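Local coordinates for protein salmonella plasmid virulence: SpvB (Salmonella typhimurium, PDB 6P0X) that forms the N-terminal domain of a secreted toxin that, as a whole, probably transfers ADP-ribose from NAD(+) to an arginine of host actin, blocking filament assembly, at residues 158-163 / 204-209; 198-203 / 279-284; 188-193 / 262-267; 51-56 / 169-174. One frame throughout, in Å; residues are numbered along the deposited sequence.

Interaction 1 of 4, residues 158-163 / 204-209. With AKR (acrylic acid), chain D.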
loop_
_atom_site.group_PDB
_atom_site.type_symbol
_atom_site.label_atom_id
_atom_site.label_comp_id
_atom_site.label_asym_id
_atom_site.label_seq_id
_atom_site.Cartn_x
_atom_site.Cartn_y
_atom_site.Cartn_z
ATOM N N SER A 158 8.206 6.907 4.978
ATOM C CA SER A 158 9.144 8.020 5.012
ATOM C C SER A 158 9.789 8.161 6.386
ATOM O O SER A 158 9.244 7.722 7.404
ATOM C CB SER A 158 8.449 9.333 4.639
ATOM O OG SER A 158 7.718 9.189 3.435
ATOM N N ASP A 159 10.958 8.796 6.393
ATOM C CA ASP A 159 11.660 9.134 7.623
ATOM C C ASP A 159 10.756 9.989 8.506
ATOM O O ASP A 159 10.319 11.066 8.071
ATOM C CB ASP A 159 12.957 9.882 7.297
ATOM C CG ASP A 159 13.809 10.194 8.532
ATOM O OD1 ASP A 159 13.337 10.069 9.682
ATOM O OD2 ASP A 159 14.979 10.576 8.343
ATOM N N PRO A 160 10.454 9.560 9.734
ATOM C CA PRO A 160 9.592 10.379 10.602
ATOM C C PRO A 160 10.165 11.754 10.898
ATOM O O PRO A 160 9.397 12.686 11.163
ATOM C CB PRO A 160 9.466 9.523 11.870
ATOM C CG PRO A 160 9.690 8.119 11.383
ATOM C CD PRO A 160 10.764 8.254 10.339
ATOM N N GLN A 161 11.485 11.912 10.864
ATOM C CA GLN A 161 12.111 13.204 11.113
ATOM C C GLN A 161 12.366 13.996 9.835
ATOM O O GLN A 161 12.911 15.101 9.910
ATOM C CB GLN A 161 13.436 13.014 11.863
ATOM C CG GLN A 161 13.301 12.503 13.292
ATOM C CD GLN A 161 12.071 13.035 14.009
ATOM O OE1 GLN A 161 11.239 12.263 14.484
ATOM N NE2 GLN A 161 11.957 14.358 14.100
ATOM N N ALA A 162 11.987 13.465 8.672
ATOM C CA ALA A 162 12.238 14.147 7.398
ATOM C C ALA A 162 11.247 13.570 6.379
ATOM O O ALA A 162 11.545 12.586 5.701
ATOM C CB ALA A 162 13.672 13.980 6.938
ATOM N N ALA A 163 10.069 14.199 6.298
ATOM C CA ALA A 163 8.993 13.692 5.450
ATOM C C ALA A 163 9.375 13.659 3.974
ATOM O O ALA A 163 8.799 12.882 3.205
ATOM C CB ALA A 163 7.733 14.536 5.652
ATOM N N ASP A 204 10.961 6.088 17.656
ATOM C CA ASP A 204 9.987 6.696 16.755
ATOM C C ASP A 204 9.361 5.593 15.915
ATOM O O ASP A 204 10.034 4.975 15.083
ATOM C CB ASP A 204 10.628 7.764 15.874
ATOM C CG ASP A 204 9.644 8.853 15.482
ATOM O OD1 ASP A 204 8.480 8.520 15.161
ATOM O OD2 ASP A 204 10.026 10.041 15.508
ATOM N N ARG A 205 8.071 5.350 16.130
ATOM C CA ARG A 205 7.407 4.185 15.570
ATOM C C ARG A 205 6.351 4.543 14.531
ATOM O O ARG A 205 5.584 3.669 14.122
ATOM C CB ARG A 205 6.787 3.369 16.700
ATOM C CG ARG A 205 5.898 4.193 17.609
ATOM C CD ARG A 205 5.347 3.353 18.738
ATOM N NE ARG A 205 6.366 2.459 19.282
ATOM C CZ ARG A 205 7.216 2.797 20.245
ATOM N NH1 ARG A 205 7.173 4.014 20.777
ATOM N NH2 ARG A 205 8.112 1.919 20.675
ATOM N N SER A 206 6.324 5.781 14.051
ATOM C CA SER A 206 5.248 6.221 13.174
ATOM C C SER A 206 5.546 6.010 11.694
ATOM O O SER A 206 4.712 6.367 10.855
ATOM C CB SER A 206 4.940 7.699 13.427
ATOM O OG SER A 206 5.985 8.520 12.944
ATOM N N ALA A 207 6.699 5.433 11.349
ATOM C CA ALA A 207 7.087 5.359 9.943
ATOM C C ALA A 207 6.303 4.297 9.180
ATOM O O ALA A 207 5.927 4.519 8.023
ATOM C CB ALA A 207 8.586 5.084 9.824
ATOM N N MET A 208 6.037 3.154 9.809
ATOM C CA MET A 208 5.470 2.016 9.097
ATOM C C MET A 208 4.071 2.331 8.569
ATOM O O MET A 208 3.307 3.090 9.170
ATOM C CB MET A 208 5.434 0.786 10.012
ATOM C CG MET A 208 4.828 -0.461 9.378
ATOM S SD MET A 208 5.724 -1.004 7.901
ATOM C CE MET A 208 4.688 -2.361 7.349
ATOM N N ARG A 209 3.751 1.746 7.418
ATOM C CA ARG A 209 2.444 1.878 6.784
ATOM C C ARG A 209 1.854 0.488 6.597
ATOM O O ARG A 209 2.476 -0.372 5.965
ATOM C CB ARG A 209 2.559 2.596 5.439
ATOM C CG ARG A 209 3.014 4.041 5.539
ATOM C CD ARG A 209 2.085 4.835 6.434
ATOM N NE ARG A 209 2.337 6.271 6.354
ATOM C CZ ARG A 209 2.970 6.966 7.292
ATOM N NH1 ARG A 209 3.424 6.352 8.376
ATOM N NH2 ARG A 209 3.157 8.269 7.145
HETATM C CA AKR D . 2.542 -1.718 3.003
HETATM C CB AKR D . 3.703 -1.609 3.609
HETATM C C AKR D . 2.311 -2.854 2.011
HETATM O O AKR D . 2.853 -2.821 0.871
HETATM O OXT AKR D . 1.579 -3.824 2.338
HETATM O O HOH W 1 5.962 6.691 6.746
#

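Interaction 2 of 4, residues 198-203 / 279-284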
loop_
_atom_site.group_PDB
_atom_site.type_symbol
_atom_site.label_atom_id
_atom_site.label_comp_id
_atom_site.label_asym_id
_atom_site.label_seq_id
_atom_site.Cartn_x
_atom_site.Cartn_y
_atom_site.Cartn_z
ATOM N N GLY A 198 11.174 1.257 29.000
ATOM C CA GLY A 198 12.266 0.325 28.761
ATOM C C GLY A 198 12.681 0.259 27.301
ATOM O O GLY A 198 13.145 1.243 26.713
ATOM N N ASN A 199 12.510 -0.925 26.706
ATOM C CA ASN A 199 12.975 -1.168 25.345
ATOM C C ASN A 199 12.217 -0.348 24.309
ATOM O O ASN A 199 12.731 -0.139 23.205
ATOM C CB ASN A 199 12.853 -2.661 25.020
ATOM C CG ASN A 199 13.359 -3.006 23.633
ATOM O OD1 ASN A 199 14.384 -2.489 23.187
ATOM N ND2 ASN A 199 12.636 -3.878 22.940
ATOM N N GLU A 200 11.026 0.145 24.644
ATOM C CA GLU A 200 10.222 0.918 23.710
ATOM C C GLU A 200 10.373 2.417 23.905
ATOM O O GLU A 200 9.767 3.188 23.154
ATOM C CB GLU A 200 8.746 0.534 23.834
ATOM C CG GLU A 200 8.468 -0.946 23.659
ATOM C CD GLU A 200 8.501 -1.375 22.206
ATOM O OE1 GLU A 200 8.698 -0.503 21.332
ATOM O OE2 GLU A 200 8.320 -2.583 21.938
ATOM N N ALA A 201 11.167 2.846 24.879
ATOM C CA ALA A 201 11.303 4.267 25.154
ATOM C C ALA A 201 12.162 4.931 24.085
ATOM O O ALA A 201 13.165 4.371 23.633
ATOM C CB ALA A 201 11.911 4.486 26.539
ATOM N N GLY A 202 11.756 6.130 23.677
ATOM C CA GLY A 202 12.540 6.911 22.743
ATOM C C GLY A 202 12.633 6.342 21.348
ATOM O O GLY A 202 13.532 6.719 20.594
ATOM N N ARG A 203 11.719 5.455 20.974
ATOM C CA ARG A 203 11.685 4.882 19.637
ATOM C C ARG A 203 10.608 5.613 18.848
ATOM O O ARG A 203 9.475 5.753 19.323
ATOM C CB ARG A 203 11.386 3.381 19.696
ATOM C CG ARG A 203 12.453 2.551 20.408
ATOM C CD ARG A 203 12.256 1.059 20.175
ATOM N NE ARG A 203 13.050 0.517 19.075
ATOM C CZ ARG A 203 13.994 -0.409 19.219
ATOM N NH1 ARG A 203 14.262 -0.908 20.420
ATOM N NH2 ARG A 203 14.662 -0.851 18.159
ATOM N N GLU A 279 14.409 4.360 11.480
ATOM C CA GLU A 279 13.773 3.225 12.133
ATOM C C GLU A 279 12.378 2.997 11.566
ATOM O O GLU A 279 11.604 3.940 11.369
ATOM C CB GLU A 279 13.701 3.443 13.648
ATOM C CG GLU A 279 12.965 2.341 14.414
ATOM C CD GLU A 279 13.275 2.333 15.911
ATOM O OE1 GLU A 279 12.973 1.317 16.580
ATOM O OE2 GLU A 279 13.800 3.346 16.425
ATOM N N ILE A 280 12.068 1.735 11.291
ATOM C CA ILE A 280 10.730 1.305 10.904
ATOM C C ILE A 280 10.363 0.175 11.854
ATOM O O ILE A 280 10.870 -0.941 11.719
ATOM C CB ILE A 280 10.657 0.846 9.445
ATOM C CG1 ILE A 280 11.093 1.975 8.508
ATOM C CG2 ILE A 280 9.256 0.370 9.107
ATOM C CD1 ILE A 280 11.039 1.590 7.040
ATOM N N ARG A 281 9.499 0.456 12.824
ATOM C CA ARG A 281 9.134 -0.515 13.846
ATOM C C ARG A 281 7.753 -1.082 13.546
ATOM O O ARG A 281 6.852 -0.353 13.121
ATOM C CB ARG A 281 9.157 0.130 15.234
ATOM C CG ARG A 281 8.971 -0.839 16.388
ATOM C CD ARG A 281 9.693 -0.341 17.635
ATOM N NE ARG A 281 9.660 -1.304 18.736
ATOM C CZ ARG A 281 10.467 -2.358 18.837
ATOM N NH1 ARG A 281 11.371 -2.603 17.896
ATOM N NH2 ARG A 281 10.366 -3.172 19.880
ATOM N N LEU A 282 7.592 -2.388 13.756
ATOM C CA LEU A 282 6.330 -3.073 13.494
ATOM C C LEU A 282 5.768 -3.617 14.799
ATOM O O LEU A 282 6.411 -4.435 15.466
ATOM C CB LEU A 282 6.505 -4.204 12.477
ATOM C CG LEU A 282 6.477 -3.798 11.002
ATOM C CD1 LEU A 282 7.828 -3.241 10.570
ATOM C CD2 LEU A 282 6.060 -4.969 10.123
ATOM N N HIS A 283 4.564 -3.168 15.152
ATOM C CA HIS A 283 3.864 -3.644 16.336
ATOM C C HIS A 283 2.614 -4.441 16.001
ATOM O O HIS A 283 1.976 -4.976 16.914
ATOM C CB HIS A 283 3.471 -2.464 17.236
ATOM C CG HIS A 283 4.621 -1.822 17.946
ATOM N ND1 HIS A 283 5.294 -2.436 18.981
ATOM C CD2 HIS A 283 5.203 -0.609 17.786
ATOM C CE1 HIS A 283 6.247 -1.633 19.423
ATOM N NE2 HIS A 283 6.214 -0.518 18.713
ATOM N N ARG A 284 2.242 -4.537 14.728
ATOM C CA ARG A 284 0.930 -5.034 14.351
ATOM C C ARG A 284 1.035 -6.339 13.574
ATOM O O ARG A 284 2.035 -6.610 12.897
ATOM C CB ARG A 284 0.166 -3.997 13.510
ATOM C CG ARG A 284 0.154 -2.595 14.107
ATOM C CD ARG A 284 -0.234 -2.605 15.580
ATOM N NE ARG A 284 0.223 -1.394 16.259
ATOM C CZ ARG A 284 0.003 -1.121 17.542
ATOM N NH1 ARG A 284 0.465 0.006 18.069
ATOM N NH2 ARG A 284 -0.681 -1.969 18.300
HETATM O O HOH W 2 12.574 -5.299 19.943
#

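Interaction 3 of 4, residues 188-193 / 262-267. With GOL (glycerol), chain G.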
loop_
_atom_site.group_PDB
_atom_site.type_symbol
_atom_site.label_atom_id
_atom_site.label_comp_id
_atom_site.label_asym_id
_atom_site.label_seq_id
_atom_site.Cartn_x
_atom_site.Cartn_y
_atom_site.Cartn_z
ATOM N N ALA A 188 -0.870 4.524 9.541
ATOM C CA ALA A 188 0.445 4.743 10.122
ATOM C C ALA A 188 0.561 4.030 11.463
ATOM O O ALA A 188 -0.372 4.039 12.271
ATOM C CB ALA A 188 0.702 6.237 10.305
ATOM N N GLU A 189 1.718 3.420 11.700
ATOM C CA GLU A 189 1.969 2.776 12.981
ATOM C C GLU A 189 1.981 3.817 14.098
ATOM O O GLU A 189 2.351 4.976 13.896
ATOM C CB GLU A 189 3.296 2.012 12.936
ATOM C CG GLU A 189 3.703 1.336 14.243
ATOM C CD GLU A 189 2.824 0.165 14.614
ATOM O OE1 GLU A 189 3.203 -0.983 14.300
ATOM O OE2 GLU A 189 1.758 0.390 15.225
ATOM N N ASN A 190 1.546 3.406 15.284
ATOM C CA ASN A 190 1.529 4.288 16.445
ATOM C C ASN A 190 1.853 3.452 17.679
ATOM O O ASN A 190 2.332 2.316 17.580
ATOM C CB ASN A 190 0.184 5.027 16.538
ATOM C CG ASN A 190 -1.006 4.085 16.610
ATOM O OD1 ASN A 190 -0.954 3.039 17.254
ATOM N ND2 ASN A 190 -2.091 4.459 15.945
ATOM N N GLY A 191 1.578 4.001 18.861
ATOM C CA GLY A 191 1.923 3.323 20.095
ATOM C C GLY A 191 0.746 2.751 20.860
ATOM O O GLY A 191 0.875 2.433 22.045
ATOM N N ASP A 192 -0.397 2.600 20.192
ATOM C CA ASP A 192 -1.580 2.050 20.843
ATOM C C ASP A 192 -1.282 0.678 21.433
ATOM O O ASP A 192 -0.743 -0.201 20.754
ATOM C CB ASP A 192 -2.739 1.948 19.851
ATOM C CG ASP A 192 -3.182 3.296 19.328
ATOM O OD1 ASP A 192 -2.713 4.325 19.856
ATOM O OD2 ASP A 192 -4.005 3.324 18.388
ATOM N N ASN A 193 -1.623 0.511 22.711
ATOM C CA ASN A 193 -1.471 -0.744 23.446
ATOM C C ASN A 193 -0.014 -1.176 23.571
ATOM O O ASN A 193 0.266 -2.360 23.785
ATOM C CB ASN A 193 -2.300 -1.864 22.807
ATOM C CG ASN A 193 -3.780 -1.542 22.774
ATOM O OD1 ASN A 193 -4.356 -1.112 23.774
ATOM N ND2 ASN A 193 -4.403 -1.737 21.616
ATOM N N ASN A 262 -12.228 -0.246 18.662
ATOM C CA ASN A 262 -11.073 -0.387 19.538
ATOM C C ASN A 262 -9.786 -0.111 18.770
ATOM O O ASN A 262 -9.779 0.047 17.546
ATOM C CB ASN A 262 -11.016 -1.794 20.147
ATOM C CG ASN A 262 -12.265 -2.143 20.927
ATOM O OD1 ASN A 262 -13.228 -2.670 20.370
ATOM N ND2 ASN A 262 -12.257 -1.855 22.223
ATOM N N SER A 263 -8.685 -0.075 19.509
ATOM C CA SER A 263 -7.366 0.109 18.927
ATOM C C SER A 263 -6.769 -1.245 18.559
ATOM O O SER A 263 -7.128 -2.282 19.121
ATOM C CB SER A 263 -6.453 0.857 19.901
ATOM O OG SER A 263 -6.312 0.146 21.120
ATOM N N TRP A 264 -5.845 -1.229 17.603
ATOM C CA TRP A 264 -5.275 -2.480 17.126
ATOM C C TRP A 264 -4.363 -3.106 18.175
ATOM O O TRP A 264 -3.818 -2.427 19.047
ATOM C CB TRP A 264 -4.515 -2.274 15.812
ATOM C CG TRP A 264 -3.588 -1.086 15.739
ATOM C CD1 TRP A 264 -3.135 -0.311 16.771
ATOM C CD2 TRP A 264 -3.004 -0.548 14.547
ATOM N NE1 TRP A 264 -2.304 0.678 16.291
ATOM C CE2 TRP A 264 -2.209 0.552 14.929
ATOM C CE3 TRP A 264 -3.079 -0.889 13.193
ATOM C CZ2 TRP A 264 -1.494 1.312 14.004
ATOM C CZ3 TRP A 264 -2.367 -0.134 12.276
ATOM C CH2 TRP A 264 -1.586 0.953 12.685
ATOM N N LEU A 265 -4.211 -4.424 18.081
ATOM C CA LEU A 265 -3.448 -5.168 19.069
ATOM C C LEU A 265 -1.952 -4.953 18.879
ATOM O O LEU A 265 -1.478 -4.650 17.783
ATOM C CB LEU A 265 -3.768 -6.661 18.973
ATOM C CG LEU A 265 -5.193 -7.093 19.322
ATOM C CD1 LEU A 265 -5.399 -8.559 18.983
ATOM C CD2 LEU A 265 -5.471 -6.841 20.795
ATOM N N ALA A 266 -1.207 -5.130 19.964
ATOM C CA ALA A 266 0.247 -5.069 19.937
ATOM C C ALA A 266 0.783 -6.492 19.955
ATOM O O ALA A 266 0.405 -7.290 20.820
ATOM C CB ALA A 266 0.789 -4.277 21.128
ATOM N N ARG A 267 1.657 -6.807 19.003
ATOM C CA ARG A 267 2.162 -8.162 18.867
ATOM C C ARG A 267 3.212 -8.462 19.931
ATOM O O ARG A 267 3.794 -7.565 20.546
ATOM C CB ARG A 267 2.759 -8.381 17.476
ATOM C CG ARG A 267 3.918 -7.459 17.152
ATOM C CD ARG A 267 4.236 -7.472 15.664
ATOM N NE ARG A 267 4.793 -8.748 15.226
ATOM C CZ ARG A 267 4.904 -9.114 13.953
ATOM N NH1 ARG A 267 4.479 -8.302 12.991
ATOM N NH2 ARG A 267 5.431 -10.291 13.644
HETATM C C1 GOL G . -7.646 1.516 14.341
HETATM O O1 GOL G . -7.822 1.322 12.972
HETATM C C2 GOL G . -6.122 1.604 14.584
HETATM O O2 GOL G . -5.807 1.622 15.942
HETATM C C3 GOL G . -5.693 2.901 13.853
HETATM O O3 GOL G . -4.433 3.248 14.333
#

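Interaction 4 of 4, residues 51-56 / 169-174. With AKR (acrylic acid), chain D.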
loop_
_atom_site.group_PDB
_atom_site.type_symbol
_atom_site.label_atom_id
_atom_site.label_comp_id
_atom_site.label_asym_id
_atom_site.label_seq_id
_atom_site.Cartn_x
_atom_site.Cartn_y
_atom_site.Cartn_z
ATOM N N CYS A 51 1.791 -10.242 2.061
ATOM C CA CYS A 51 0.766 -9.748 1.142
ATOM C C CYS A 51 0.987 -8.239 1.030
ATOM O O CYS A 51 0.485 -7.465 1.848
ATOM C CB CYS A 51 -0.642 -10.074 1.617
ATOM S SG CYS A 51 -1.936 -9.366 0.564
ATOM N N ALA A 52 1.783 -7.843 0.046
ATOM C CA ALA A 52 2.172 -6.455 -0.127
ATOM C C ALA A 52 1.603 -5.908 -1.429
ATOM O O ALA A 52 1.414 -6.642 -2.405
ATOM C CB ALA A 52 3.697 -6.301 -0.120
ATOM N N THR A 53 1.334 -4.607 -1.434
ATOM C CA THR A 53 0.870 -3.935 -2.633
ATOM C C THR A 53 2.067 -3.474 -3.462
ATOM O O THR A 53 3.210 -3.452 -2.998
ATOM C CB THR A 53 -0.023 -2.742 -2.277
ATOM O OG1 THR A 53 0.722 -1.794 -1.498
ATOM C CG2 THR A 53 -1.245 -3.196 -1.482
ATOM N N MET A 54 1.789 -3.107 -4.710
ATOM C CA MET A 54 2.827 -2.612 -5.599
ATOM C C MET A 54 3.428 -1.322 -5.050
ATOM O O MET A 54 2.751 -0.524 -4.394
ATOM C CB MET A 54 2.245 -2.375 -6.994
ATOM C CG MET A 54 3.237 -1.880 -8.023
ATOM S SD MET A 54 2.511 -1.861 -9.670
ATOM C CE MET A 54 1.361 -0.497 -9.504
ATOM N N SER A 55 4.718 -1.120 -5.315
ATOM C CA SER A 55 5.408 0.057 -4.810
ATOM C C SER A 55 6.599 0.396 -5.694
ATOM O O SER A 55 7.108 -0.440 -6.446
ATOM C CB SER A 55 5.882 -0.146 -3.368
ATOM O OG SER A 55 6.924 -1.104 -3.317
ATOM N N ILE A 56 7.031 1.647 -5.590
ATOM C CA ILE A 56 8.344 2.082 -6.058
ATOM C C ILE A 56 9.214 2.274 -4.823
ATOM O O ILE A 56 8.734 2.748 -3.789
ATOM C CB ILE A 56 8.251 3.378 -6.889
ATOM C CG1 ILE A 56 7.285 3.210 -8.069
ATOM C CG2 ILE A 56 9.618 3.795 -7.393
ATOM C CD1 ILE A 56 7.613 2.045 -8.985
ATOM N N TRP A 169 7.155 4.427 -2.120
ATOM C CA TRP A 169 5.890 4.995 -2.572
ATOM C C TRP A 169 4.949 3.831 -2.859
ATOM O O TRP A 169 5.187 3.048 -3.787
ATOM C CB TRP A 169 6.078 5.864 -3.812
ATOM C CG TRP A 169 6.977 7.051 -3.620
ATOM C CD1 TRP A 169 6.593 8.343 -3.393
ATOM C CD2 TRP A 169 8.410 7.058 -3.645
ATOM N NE1 TRP A 169 7.699 9.151 -3.279
ATOM C CE2 TRP A 169 8.826 8.387 -3.430
ATOM C CE3 TRP A 169 9.382 6.069 -3.832
ATOM C CZ2 TRP A 169 10.172 8.752 -3.391
ATOM C CZ3 TRP A 169 10.717 6.434 -3.796
ATOM C CH2 TRP A 169 11.099 7.765 -3.577
ATOM N N LEU A 170 3.891 3.715 -2.060
ATOM C CA LEU A 170 2.941 2.619 -2.173
ATOM C C LEU A 170 1.829 2.988 -3.145
ATOM O O LEU A 170 1.392 4.143 -3.192
ATOM C CB LEU A 170 2.348 2.295 -0.800
ATOM C CG LEU A 170 3.350 2.138 0.347
ATOM C CD1 LEU A 170 2.630 1.858 1.652
ATOM C CD2 LEU A 170 4.345 1.030 0.044
ATOM N N VAL A 171 1.369 1.999 -3.920
ATOM C CA VAL A 171 0.304 2.259 -4.881
ATOM C C VAL A 171 -0.916 2.780 -4.141
ATOM O O VAL A 171 -1.363 2.202 -3.141
ATOM C CB VAL A 171 -0.015 1.006 -5.713
ATOM C CG1 VAL A 171 -0.489 -0.150 -4.838
ATOM C CG2 VAL A 171 -1.060 1.338 -6.772
ATOM N N GLU A 172 -1.435 3.907 -4.603
ATOM C CA GLU A 172 -2.532 4.571 -3.925
ATOM C C GLU A 172 -3.795 4.642 -4.758
ATOM O O GLU A 172 -4.891 4.601 -4.190
ATOM C CB GLU A 172 -2.117 5.990 -3.504
ATOM C CG GLU A 172 -2.890 6.528 -2.311
ATOM C CD GLU A 172 -2.324 7.834 -1.790
ATOM O OE1 GLU A 172 -1.323 8.319 -2.358
ATOM O OE2 GLU A 172 -2.881 8.376 -0.812
ATOM N N GLU A 173 -3.685 4.736 -6.081
ATOM C CA GLU A 173 -4.895 4.688 -6.893
ATOM C C GLU A 173 -4.578 4.117 -8.266
ATOM O O GLU A 173 -3.527 4.406 -8.838
ATOM C CB GLU A 173 -5.542 6.069 -7.038
ATOM C CG GLU A 173 -6.822 6.052 -7.861
ATOM C CD GLU A 173 -7.400 7.436 -8.097
ATOM O OE1 GLU A 173 -8.482 7.527 -8.718
ATOM O OE2 GLU A 173 -6.770 8.430 -7.677
ATOM N N SER A 174 -5.491 3.298 -8.780
ATOM C CA SER A 174 -5.379 2.725 -10.113
ATOM C C SER A 174 -6.658 2.999 -10.886
ATOM O O SER A 174 -7.752 2.956 -10.317
ATOM C CB SER A 174 -5.123 1.217 -10.055
ATOM O OG SER A 174 -4.039 0.923 -9.196
HETATM C CA AKR D . 2.542 -1.718 3.003
HETATM C CB AKR D . 3.703 -1.609 3.609
HETATM C C AKR D . 2.311 -2.854 2.011
HETATM O O AKR D . 2.853 -2.821 0.871
HETATM O OXT AKR D . 1.579 -3.824 2.338
#

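Interaction 1 of 4, residues 158-163 / 204-209
The type I beta turn Asp-159 to Ala-162 packs its Pro-160 on Ala-207, in the loop that leads to Met-208 and Arg-209 of an acrylic acid pocket. The proline ring comes in with CG, 3.6 Å from Ala-207 CB, and the same methyl lies against Ser-158 O. At the neighbouring ring carbon, Pro-160 CB lies 3.6 Å from Asp-204 OD1, in a poorly ordered side chain that runs antiparallel alongside the proline. The turn is stiffened from within by an Asx turn: Asp-159 OD1 takes the backbone N of Gln-161 at 2.9 Å, from well above the carboxylate plane. Phe-278 also touches Pro-160 and Asp-159. Between the two backbones sits a water that accepts from Ser-158 N at 2.9 Å and is modelled as donating to Ala-207 O, at a length too short to trust. Met-208, with CG anti to its N (chi1 179°), brings CE 3.9 Å from CB of the acrylic acid. Arg-209 folds back over its own loop, its NH1 bonded to Ser-206 O at 2.8 Å with each atom in the other group's plane.

Interaction 2 of 4, residues 198-203 / 279-284
Arg-203 closes a type II beta turn that starts at Glu-200, and its CA comes no nearer than 8.0 Å to CA of Glu-279, so side chains alone bridge the gap to strand 280-282. That strand pairs with 271-273 as a two-stranded antiparallel sheet, and what crosses to it is a salt-bridge network built round two stacked arginines. The guanidinium groups of Arg-203 and Arg-281 lie one on the other, centres 4.0 Å apart and planes 23° from parallel, although their chains cross at about a right angle. Each has its own carboxylate, which probably offsets the like charges. Arg-203 bends at chi3 (95°) and turns NE onto Glu-279 OE1 at 2.6 Å, in its guanidinium plane and on the syn lone pair; NH2 adds a weak bond to the same oxygen. Arg-281, extended from CG to NE, takes Glu-200 side-on: NE reaches OE1 at 2.9 Å and NH2 reaches OE2 at 3.0 Å. The second bond is nearly straight (178°) and lies in the guanidinium plane, yet it arrives from above the carboxylate. Glu-200 OE1 is shared with Arg-205, and Ser-272 OG bonds both Glu-279 OE1 and Arg-281 NH1, tying the two halves together. The His-283 ring, itself bonded to Arg-205 through NE2, turns its edge to Glu-200, with CE1 3.3 Å from OE1. Farther out, Arg-203 NH1 bonds Asn-199 O at 3.3 Å, in the guanidinium plane.

Interaction 3 of 4, residues 188-193 / 262-267
Trp-264 and Asn-190 meet through the indole N-H: NE1 donates to Asn-190 OD1 at 2.9 Å, with the oxygen in the ring plane and the amide plane turned 62° from it. Farther round the same edge, Trp-264 CH2 lies 3.3 Å from Ala-188 O. At the other end of the contact Asn-193 ND2 makes two bonds, each 2.7 Å long: one to Trp-264 O, in the plane of the amide, and one to Ser-263 OG, tilted out of it. Asn-193 O rests on the methyl of Ala-266. Asn-190 has its CG between backbone N and carbonyl carbon (chi1 57°), which folds OD1 over an Asx turn to accept Asp-192 N at 3.0 Å as well. Behind it, Glu-189 OE2 takes Asn-190 N and forms a salt bridge with Arg-284, while Tyr-210 OH holds OE1. This arginine makes a cation-pi contact with the indole and also bonds Asn-190 O, Asp-192 O and Leu-265 O; a glycerol, probably from the crystallisation liquor, lies over one ring face. Two irregular loops are thus joined by polar atoms around one tryptophan. Because Asp-192 N and Trp-264 NE1 reach Asn-190 OD1 from opposite faces of the amide, that group should have little freedom to rotate.

Interaction 4 of 4, residues 51-56 / 169-174
Val-171 has CG1 between backbone N and carbonyl carbon (chi1 61°), which brings it 3.7 Å from Thr-53 CB; the same torsion in Thr-53 puts OG1 on the side of a bound acrylic acid. They lie where an antiparallel beta pairing, strand 55-58 with strand 165-175, frays into the loop lining that pocket. Ile-56 and Trp-169 are a hydrogen-bonded pair, joined in both directions (Trp-169 N to Ile-56 O, 2.8 Å); Ser-55 and Leu-170 form the non-hydrogen-bonded pair; Val-171 N to Met-54 O carries the ladder one rung further. Side chains follow on two faces. Ile-56 CB approaches the indole at Trp-169 CE3, 4.2 Å away, and Trp-137 meets that indole edge-to-face. On the other face, Ser-55 CB touches Leu-170 CD2. Met-54 stretches out and turns only at its last torsion, laying CE on Val-171 CG2 at 4.1 Å. Beyond Val-171, a classic beta bulge sets Glu-172 and Glu-173 together opposite Leu-148. Leu-170 CD1 lies 3.8 Å from CA of the acrylic acid, Thr-53 OG1 is bonded to Tyr-186 OH, and Thr-53 N donates to the acrylic acid O at 3.3 Å.

In the fold
Interaction 4 is the buried one, close to the centre of the chain and built on strand pairing and apolar side chains. Interaction 1 is a surface contact of van der Waals packing and a water; interactions 2 and 3 are partly buried and polar, with salt bridges in 2 and side-chain hydrogen bonds in 3. Segments 188-193, 198-203 and 204-209 come from the single connection between strands 181-188 and 209-211, so interactions 1 to 3 all pin it down, against a turn, strand 280-282 and the 262-267 loop. They also touch: Arg-205 salt-bridges Glu-200, and Arg-284 salt-bridges Glu-189. Interactions 1 and 4 share one acrylic acid, with Arg-209 CB packing on Leu-170 CD1.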